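Glycoside hydrolase family 81 (Clostridium thermocellum, PDB 6FOP) probably hydrolyses beta-1,3-glucans such as laminarin, as a family 81 glycoside hydrolase of the cellulosome. Local coordinates at residues G343-L346 with G347-C351; A328-A331 with D332-V335; R367-S370 with F371-S375; H648-H651 with W652-L656. One frame throughout, in Å; residues are numbered along the deposited sequence.

Contact 1: residues G343-L346 with G347-C351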
# COMPACT_ATOMS: atom_id res chain seq x y z
N GLY A 343 -8.67 -9.37 -15.74
CA GLY A 343 -8.87 -9.45 -14.31
C GLY A 343 -10.23 -8.97 -13.85
O GLY A 343 -10.92 -9.63 -13.04
N LYS A 344 -10.62 -7.78 -14.29
CA LYS A 344 -11.94 -7.25 -13.91
C LYS A 344 -13.05 -8.28 -14.19
O LYS A 344 -13.95 -8.45 -13.38
CB LYS A 344 -12.28 -5.93 -14.60
CG LYS A 344 -11.56 -4.71 -14.00
CD LYS A 344 -11.96 -3.40 -14.61
CE LYS A 344 -13.37 -2.93 -14.32
NZ LYS A 344 -13.63 -2.35 -12.98
N HIS A 345 -12.96 -8.94 -15.35
CA HIS A 345 -13.94 -9.95 -15.70
C HIS A 345 -13.88 -11.14 -14.74
O HIS A 345 -14.91 -11.64 -14.29
CB HIS A 345 -13.72 -10.38 -17.14
CG HIS A 345 -14.70 -11.40 -17.62
ND1 HIS A 345 -15.99 -11.07 -17.98
CD2 HIS A 345 -14.60 -12.74 -17.76
CE1 HIS A 345 -16.63 -12.16 -18.32
NE2 HIS A 345 -15.82 -13.18 -18.21
N LEU A 346 -12.67 -11.62 -14.44
CA LEU A 346 -12.50 -12.72 -13.49
C LEU A 346 -13.06 -12.37 -12.10
O LEU A 346 -13.66 -13.21 -11.44
CB LEU A 346 -11.05 -13.12 -13.35
CG LEU A 346 -10.47 -13.89 -14.53
CD1 LEU A 346 -8.96 -14.05 -14.34
CD2 LEU A 346 -11.14 -15.25 -14.72
N GLY A 347 -12.91 -11.11 -11.69
CA GLY A 347 -13.48 -10.67 -10.42
C GLY A 347 -15.02 -10.72 -10.44
O GLY A 347 -15.65 -11.14 -9.47
N LYS A 348 -15.60 -10.28 -11.55
CA LYS A 348 -17.05 -10.32 -11.75
C LYS A 348 -17.56 -11.77 -11.59
O LYS A 348 -18.54 -12.01 -10.88
CB LYS A 348 -17.39 -9.75 -13.12
CG LYS A 348 -18.87 -9.71 -13.39
CD LYS A 348 -19.25 -8.87 -14.58
CE LYS A 348 -18.54 -9.11 -15.85
NZ LYS A 348 -19.02 -8.04 -16.81
N LEU A 349 -16.88 -12.71 -12.25
CA LEU A 349 -17.29 -14.13 -12.11
C LEU A 349 -17.10 -14.65 -10.67
O LEU A 349 -17.93 -15.40 -10.15
CB LEU A 349 -16.57 -15.02 -13.09
CG LEU A 349 -16.77 -14.67 -14.57
CD1 LEU A 349 -16.21 -15.77 -15.44
CD2 LEU A 349 -18.16 -14.35 -14.99
N SER A 350 -15.99 -14.25 -10.05
CA SER A 350 -15.68 -14.65 -8.68
C SER A 350 -16.73 -14.23 -7.67
O SER A 350 -16.98 -14.96 -6.69
CB SER A 350 -14.33 -14.07 -8.26
OG SER A 350 -13.27 -14.54 -9.06
N CYS A 351 -17.31 -13.05 -7.90
CA CYS A 351 -18.35 -12.53 -7.04
C CYS A 351 -19.75 -13.10 -7.34
O CYS A 351 -20.59 -13.17 -6.44
CB CYS A 351 -18.34 -11.00 -7.07
SG CYS A 351 -16.89 -10.24 -6.34
O HOH W 1 -17.03 -8.76 -18.66
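The imidazole of His345 meets two side chains of the next helical turn, Lys348 and Leu349. Both side chains run across the ring at a slant. Lys348 CE approaches ND1 at 3.9 Å. Leu349 CD1 approaches NE2 at 3.8 Å. The ring reaches these neighbours because its CG points away from the backbone N (chi1 -179°) and lies beside the carbonyl carbon. The Lys348 chain bends at chi3 (50°) and brings its amine near the same ring nitrogen. A water lies in the ring plane, 2.6 Å from His345 ND1. It accepts from Lys348 NZ at 2.8 Å, so it bridges the two side chains. NE2 is hydrogen-bonded to Ala331 O. With both nitrogens engaged, the rotation of the ring is well defined. Lys348 NZ also bonds to Asp642 O.

All of this lies on helix 339-359 of the family 81 C-terminal domain, which belongs to the six-hairpin clan of alpha/alpha barrels. Regular i to i+4 bonds carry the backbone. On another side of the helix, Ser350 folds back on the turn before it. Its OG donates to Leu346 O at 2.8 Å, from above the carbonyl plane. Ser350 N reaches the same Leu346 O from the opposite face at 2.9 Å. Ser350 also packs on His425, Ala426 and Gln429 of helix 416-433.

Contact 2: residues A328-A331 with D332-V335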
# COMPACT_ATOMS: atom_id res chain seq x y z
N ALA A 328 -24.52 -15.29 -16.98
CA ALA A 328 -23.97 -16.53 -17.52
C ALA A 328 -23.86 -16.49 -19.04
O ALA A 328 -22.92 -17.06 -19.60
CB ALA A 328 -24.77 -17.73 -17.05
N LEU A 329 -24.78 -15.81 -19.71
CA LEU A 329 -24.67 -15.64 -21.17
C LEU A 329 -23.41 -14.90 -21.60
O LEU A 329 -22.93 -15.09 -22.73
CB LEU A 329 -25.88 -14.92 -21.75
CG LEU A 329 -27.19 -15.70 -21.68
CD1 LEU A 329 -28.31 -14.79 -22.16
CD2 LEU A 329 -27.16 -17.00 -22.48
N GLN A 330 -22.89 -14.06 -20.69
CA GLN A 330 -21.67 -13.28 -20.91
C GLN A 330 -20.46 -13.82 -20.18
O GLN A 330 -19.46 -13.13 -20.06
CB GLN A 330 -21.93 -11.83 -20.47
CG GLN A 330 -23.19 -11.20 -21.03
CD GLN A 330 -23.34 -11.32 -22.53
OE1 GLN A 330 -24.46 -11.49 -23.04
NE2 GLN A 330 -22.23 -11.23 -23.25
N ALA A 331 -20.52 -15.06 -19.69
CA ALA A 331 -19.43 -15.62 -18.87
C ALA A 331 -18.09 -15.66 -19.57
O ALA A 331 -17.05 -15.55 -18.91
CB ALA A 331 -19.78 -17.03 -18.39
N ASP A 332 -18.11 -15.81 -20.89
CA ASP A 332 -16.88 -15.90 -21.67
C ASP A 332 -16.57 -14.61 -22.44
O ASP A 332 -15.81 -14.65 -23.42
CB ASP A 332 -16.98 -17.11 -22.61
CG ASP A 332 -18.13 -16.99 -23.60
OD1 ASP A 332 -19.02 -16.11 -23.43
OD2 ASP A 332 -18.12 -17.81 -24.54
N ALA A 333 -17.11 -13.48 -21.97
CA ALA A 333 -17.07 -12.19 -22.70
C ALA A 333 -16.44 -11.04 -21.87
O ALA A 333 -17.11 -10.09 -21.48
CB ALA A 333 -18.48 -11.81 -23.16
N PRO A 334 -15.13 -11.12 -21.60
CA PRO A 334 -14.44 -9.96 -21.01
C PRO A 334 -14.53 -8.77 -21.98
O PRO A 334 -14.60 -8.97 -23.20
CB PRO A 334 -13.00 -10.44 -20.85
CG PRO A 334 -12.86 -11.58 -21.80
CD PRO A 334 -14.20 -12.22 -21.93
N VAL A 335 -14.51 -7.55 -21.44
CA VAL A 335 -14.58 -6.37 -22.30
C VAL A 335 -13.27 -6.14 -23.06
O VAL A 335 -13.26 -5.55 -24.12
CB VAL A 335 -15.01 -5.11 -21.55
CG1 VAL A 335 -16.34 -5.31 -20.82
CG2 VAL A 335 -13.92 -4.65 -20.62
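Gln330 reaches Ala333 in two ways, with its backbone carbonyl and with its side-chain amide. The side chain leaves with CB 4.4 Å from the Ala333 CB. Its CG is set beside the backbone N, and the chain then bends at chi2 (-51°). This turns the amide along the chain. OE1 faces the preceding residue, 3.9 Å from Leu329 CB. NE2 takes the other direction and stops 3.8 Å from Ala333 CB. The same methyl lies 3.5 Å from Gln330 O, so Ala333 CB touches both ends of the glutamine.

The backbone here forms a type I beta turn from Gln330 to Ala333. It comes after helix 317-329 in the chain, and Ala331 N bonds to Ala328 O. The turn is closed by Ala333 N, which donates to Gln330 O at 3.0 Å. The donor sits well above the carbonyl plane, and the angle at hydrogen is 144°. Asp332 occupies a corner of the turn and is modelled in two conformers. In one of them its OD1 forms a long, weak ion pair with Arg367 of helix 362-379. Ala331 packs on Phe368 of that helix, while Pro334 rests on Phe342 of helix 339-359.

One backbone hydrogen bond thus closes the turn, and the glutamine adds van der Waals contact rather than a second polar link to Ala333.

Contact 3: residues R367-S370 with F371-S375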
# COMPACT_ATOMS: atom_id res chain seq x y z
N ARG A 367 -20.83 -22.68 -15.88
CA ARG A 367 -20.29 -21.76 -16.88
C ARG A 367 -19.22 -20.84 -16.25
O ARG A 367 -18.18 -20.60 -16.83
CB ARG A 367 -21.40 -20.93 -17.52
CG ARG A 367 -22.19 -21.75 -18.54
CD ARG A 367 -22.80 -20.91 -19.64
NE ARG A 367 -21.85 -20.02 -20.32
CZ ARG A 367 -22.13 -19.31 -21.42
NH1 ARG A 367 -23.34 -19.39 -22.02
NH2 ARG A 367 -21.21 -18.51 -21.93
N PHE A 368 -19.51 -20.37 -15.04
CA PHE A 368 -18.59 -19.46 -14.37
C PHE A 368 -17.29 -20.18 -14.01
O PHE A 368 -16.21 -19.71 -14.35
CB PHE A 368 -19.23 -18.88 -13.09
CG PHE A 368 -20.44 -18.00 -13.32
CD1 PHE A 368 -20.60 -17.26 -14.46
CD2 PHE A 368 -21.42 -17.90 -12.33
CE1 PHE A 368 -21.71 -16.45 -14.64
CE2 PHE A 368 -22.51 -17.07 -12.51
CZ PHE A 368 -22.66 -16.38 -13.68
N ILE A 369 -17.39 -21.32 -13.32
CA ILE A 369 -16.21 -22.12 -12.89
C ILE A 369 -15.39 -22.55 -14.08
O ILE A 369 -14.16 -22.51 -14.06
CB ILE A 369 -16.57 -23.37 -12.06
CG1 ILE A 369 -17.08 -22.92 -10.70
CG2 ILE A 369 -15.36 -24.29 -11.86
CD1 ILE A 369 -17.57 -24.03 -9.79
N SER A 370 -16.06 -23.02 -15.14
CA SER A 370 -15.37 -23.49 -16.34
C SER A 370 -14.52 -22.39 -16.95
O SER A 370 -13.36 -22.61 -17.32
CB SER A 370 -16.36 -24.00 -17.39
OG SER A 370 -15.71 -24.37 -18.59
N PHE A 371 -15.10 -21.19 -17.08
CA PHE A 371 -14.35 -20.07 -17.64
C PHE A 371 -13.22 -19.61 -16.72
O PHE A 371 -12.13 -19.32 -17.19
CB PHE A 371 -15.25 -18.88 -18.04
CG PHE A 371 -14.52 -17.87 -18.89
CD1 PHE A 371 -14.31 -18.13 -20.23
CD2 PHE A 371 -13.95 -16.74 -18.34
CE1 PHE A 371 -13.62 -17.25 -21.04
CE2 PHE A 371 -13.27 -15.84 -19.15
CZ PHE A 371 -13.10 -16.09 -20.49
N MET A 372 -13.49 -19.58 -15.42
CA MET A 372 -12.46 -19.21 -14.47
C MET A 372 -11.27 -20.17 -14.56
O MET A 372 -10.12 -19.75 -14.67
CB MET A 372 -13.01 -19.19 -13.04
CG MET A 372 -13.99 -18.05 -12.81
SD MET A 372 -15.05 -18.27 -11.36
CE MET A 372 -13.86 -18.00 -10.03
N LYS A 373 -11.55 -21.47 -14.52
CA LYS A 373 -10.49 -22.45 -14.60
C LYS A 373 -9.80 -22.42 -15.95
O LYS A 373 -8.56 -22.37 -16.01
CB LYS A 373 -11.02 -23.86 -14.32
CG LYS A 373 -11.34 -24.16 -12.86
CD LYS A 373 -11.77 -25.62 -12.69
CE LYS A 373 -11.85 -26.07 -11.25
NZ LYS A 373 -12.19 -27.52 -11.18
N SER A 374 -10.54 -22.49 -17.05
CA SER A 374 -9.88 -22.60 -18.36
C SER A 374 -9.03 -21.36 -18.63
O SER A 374 -7.92 -21.45 -19.17
CB SER A 374 -10.89 -22.86 -19.48
OG SER A 374 -11.80 -21.78 -19.64
N SER A 375 -9.53 -20.19 -18.24
CA SER A 375 -8.76 -18.99 -18.51
C SER A 375 -7.53 -18.88 -17.61
O SER A 375 -6.48 -18.51 -18.11
CB SER A 375 -9.62 -17.73 -18.47
OG SER A 375 -10.05 -17.48 -17.16
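Residues Arg367 to Ser375 form regular alpha-helix, with Phe371 N, Met372 N, Lys373 N and Ser374 N each bonded to the carbonyl four residues earlier. They belong to helix 362-379 of the family 81 C-terminal domain, a member of the six-hairpin clan.

Ile369 and Lys373 lie side by side and point the same way. Ile369 CG2 meets Lys373 CD at 3.9 Å, an aliphatic contact along the lysine stem. Ile369 is modelled in two conformers, so this holds for one of them. The Lys373 chain is extended beyond CG and carries NZ to a salt bridge with Asp434.

The hydroxyl of Ser374 returns to the chain. In one of its two conformers, OG lies between the backbone N and the carbonyl carbon (chi1 63°) and donates to Ser370 O at 2.9 Å. Ser374 N reaches the same Ser370 O from the opposite face, at 2.8 Å.

Phe371 CG lies opposite the backbone N (chi1 -168°), which sends the ring toward His345 on helix 339-359. The planes of the two rings are nearly perpendicular.

Met372 packs on Ala426, Gln429 and Ile430 of helix 416-433. Its stem passes close to the previous turn: Met372 CG is 3.2 Å from Phe368 O, and Met372 SD is 3.5 Å from that oxygen.

Contact 4: residues H648-H651 with W652-L656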
# COMPACT_ATOMS: atom_id res chain seq x y z
N HIS A 648 -24.70 -9.59 -8.37
CA HIS A 648 -23.87 -9.32 -7.19
C HIS A 648 -24.28 -8.02 -6.47
O HIS A 648 -24.34 -8.00 -5.23
CB HIS A 648 -22.41 -9.27 -7.61
CG HIS A 648 -21.46 -8.94 -6.51
ND1 HIS A 648 -20.77 -7.76 -6.47
CD2 HIS A 648 -21.14 -9.60 -5.37
CE1 HIS A 648 -20.01 -7.73 -5.40
NE2 HIS A 648 -20.21 -8.83 -4.72
N THR A 649 -24.59 -6.98 -7.24
CA THR A 649 -25.02 -5.69 -6.66
C THR A 649 -26.29 -5.87 -5.85
O THR A 649 -26.37 -5.43 -4.70
CB THR A 649 -25.22 -4.65 -7.77
OG1 THR A 649 -23.94 -4.36 -8.37
CG2 THR A 649 -25.87 -3.39 -7.26
N TYR A 650 -27.27 -6.54 -6.45
CA TYR A 650 -28.53 -6.66 -5.75
C TYR A 650 -28.48 -7.64 -4.58
O TYR A 650 -29.10 -7.39 -3.56
CB TYR A 650 -29.61 -7.01 -6.73
CG TYR A 650 -30.98 -6.68 -6.25
CD1 TYR A 650 -31.30 -5.40 -5.81
CD2 TYR A 650 -31.98 -7.64 -6.24
CE1 TYR A 650 -32.58 -5.09 -5.38
CE2 TYR A 650 -33.28 -7.34 -5.84
CZ TYR A 650 -33.56 -6.06 -5.39
OH TYR A 650 -34.82 -5.71 -4.98
N HIS A 651 -27.65 -8.68 -4.70
CA HIS A 651 -27.41 -9.63 -3.60
C HIS A 651 -26.74 -8.92 -2.41
O HIS A 651 -27.12 -9.14 -1.26
CB HIS A 651 -26.56 -10.75 -4.15
CG HIS A 651 -26.21 -11.83 -3.17
ND1 HIS A 651 -25.04 -11.83 -2.44
CD2 HIS A 651 -26.79 -13.03 -2.93
CE1 HIS A 651 -24.94 -12.95 -1.77
NE2 HIS A 651 -25.98 -13.71 -2.06
N TRP A 652 -25.79 -8.02 -2.71
CA TRP A 652 -25.10 -7.26 -1.67
C TRP A 652 -26.10 -6.37 -0.92
O TRP A 652 -26.23 -6.42 0.33
CB TRP A 652 -24.03 -6.41 -2.32
CG TRP A 652 -23.36 -5.42 -1.42
CD1 TRP A 652 -23.73 -4.13 -1.18
CD2 TRP A 652 -22.14 -5.61 -0.69
NE1 TRP A 652 -22.85 -3.52 -0.34
CE2 TRP A 652 -21.86 -4.40 -0.02
CE3 TRP A 652 -21.27 -6.70 -0.52
CZ2 TRP A 652 -20.74 -4.25 0.79
CZ3 TRP A 652 -20.16 -6.54 0.27
CH2 TRP A 652 -19.92 -5.33 0.94
N ILE A 653 -26.83 -5.56 -1.68
CA ILE A 653 -27.73 -4.60 -1.07
C ILE A 653 -28.82 -5.30 -0.24
O ILE A 653 -29.09 -4.91 0.90
CB ILE A 653 -28.37 -3.71 -2.14
CG1 ILE A 653 -27.33 -2.79 -2.79
CG2 ILE A 653 -29.49 -2.87 -1.54
CD1 ILE A 653 -27.81 -2.08 -4.04
N CYS A 654 -29.41 -6.35 -0.82
CA CYS A 654 -30.53 -7.03 -0.15
C CYS A 654 -30.07 -7.86 1.05
O CYS A 654 -30.82 -8.03 2.02
CB CYS A 654 -31.29 -7.91 -1.12
SG CYS A 654 -32.21 -6.98 -2.37
N ASN A 655 -28.82 -8.38 1.02
CA ASN A 655 -28.28 -9.01 2.22
C ASN A 655 -28.09 -7.99 3.35
O ASN A 655 -28.41 -8.28 4.51
CB ASN A 655 -27.01 -9.78 1.94
CG ASN A 655 -27.29 -11.24 1.61
OD1 ASN A 655 -27.77 -11.99 2.47
ND2 ASN A 655 -27.02 -11.64 0.38
N LEU A 656 -27.56 -6.81 3.05
CA LEU A 656 -27.43 -5.81 4.11
C LEU A 656 -28.79 -5.37 4.66
O LEU A 656 -28.95 -5.13 5.85
CB LEU A 656 -26.59 -4.60 3.66
CG LEU A 656 -25.12 -4.93 3.37
CD1 LEU A 656 -24.44 -3.75 2.70
CD2 LEU A 656 -24.39 -5.34 4.62
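One face of the Tyr650 ring carries Cys654 SG, 3.5 Å from the ring centroid and 14° off its normal. SG lies opposite the carbonyl carbon (chi1 -69°), which sets the sulfur over the ring. This is a Cys sulfur-aromatic contact, described for one of the two Tyr650 conformers. The tyrosine also stacks with Trp634. One face of the His651 ring carries Asn655 ND2, 3.2 Å above its plane and over its centre. The ring and amide planes stand 71° apart. His651 NE2 is hydrogen-bonded to Gln358 OE1. Leu656 CD1 lies 3.3 Å above one face of the Trp652 ring, toward the rim, and Trp652 NE1 is hydrogen-bonded to Met620 O.

The first two pairs are i to i+4 neighbours on helix 646-659 of the family 81 C-terminal domain, of the six-hairpin clan. Asn655 adds a side-chain bond, with ND2 donating to His651 O at 3.0 Å from above the carbonyl plane. Asn655 N reaches that oxygen from the opposite face at 2.9 Å. Asn655 OD1 accepts from Lys312 N, so both ends of the amide are tied. Cys654 SG also lies 3.4 Å from Tyr650 O. Thr649 CG2 lies alongside Ile653 CD1, 4.0 Å away.

How the contacts relate
Along the chain the order is contact 2, contact 1, contact 3, contact 4. All four lie in the family 81 C-terminal domain. Contact 2 runs from helix 317-329 into the loop before helix 339-359. Contacts 1 and 3 sit on the next two helices, 339-359 and 362-379. The centres of these three are about 10 to 11 Å apart, and each touches the other two, so they form one packed cluster. Contact 4, on helix 646-659, comes far later in sequence. Its centre is about 17 Å from that of contact 1, where Cys351 touches His648. Contacts 2 and 3 do not touch it. Helix 339-359 thus packs against both its neighbours in the cluster and helix 646-659.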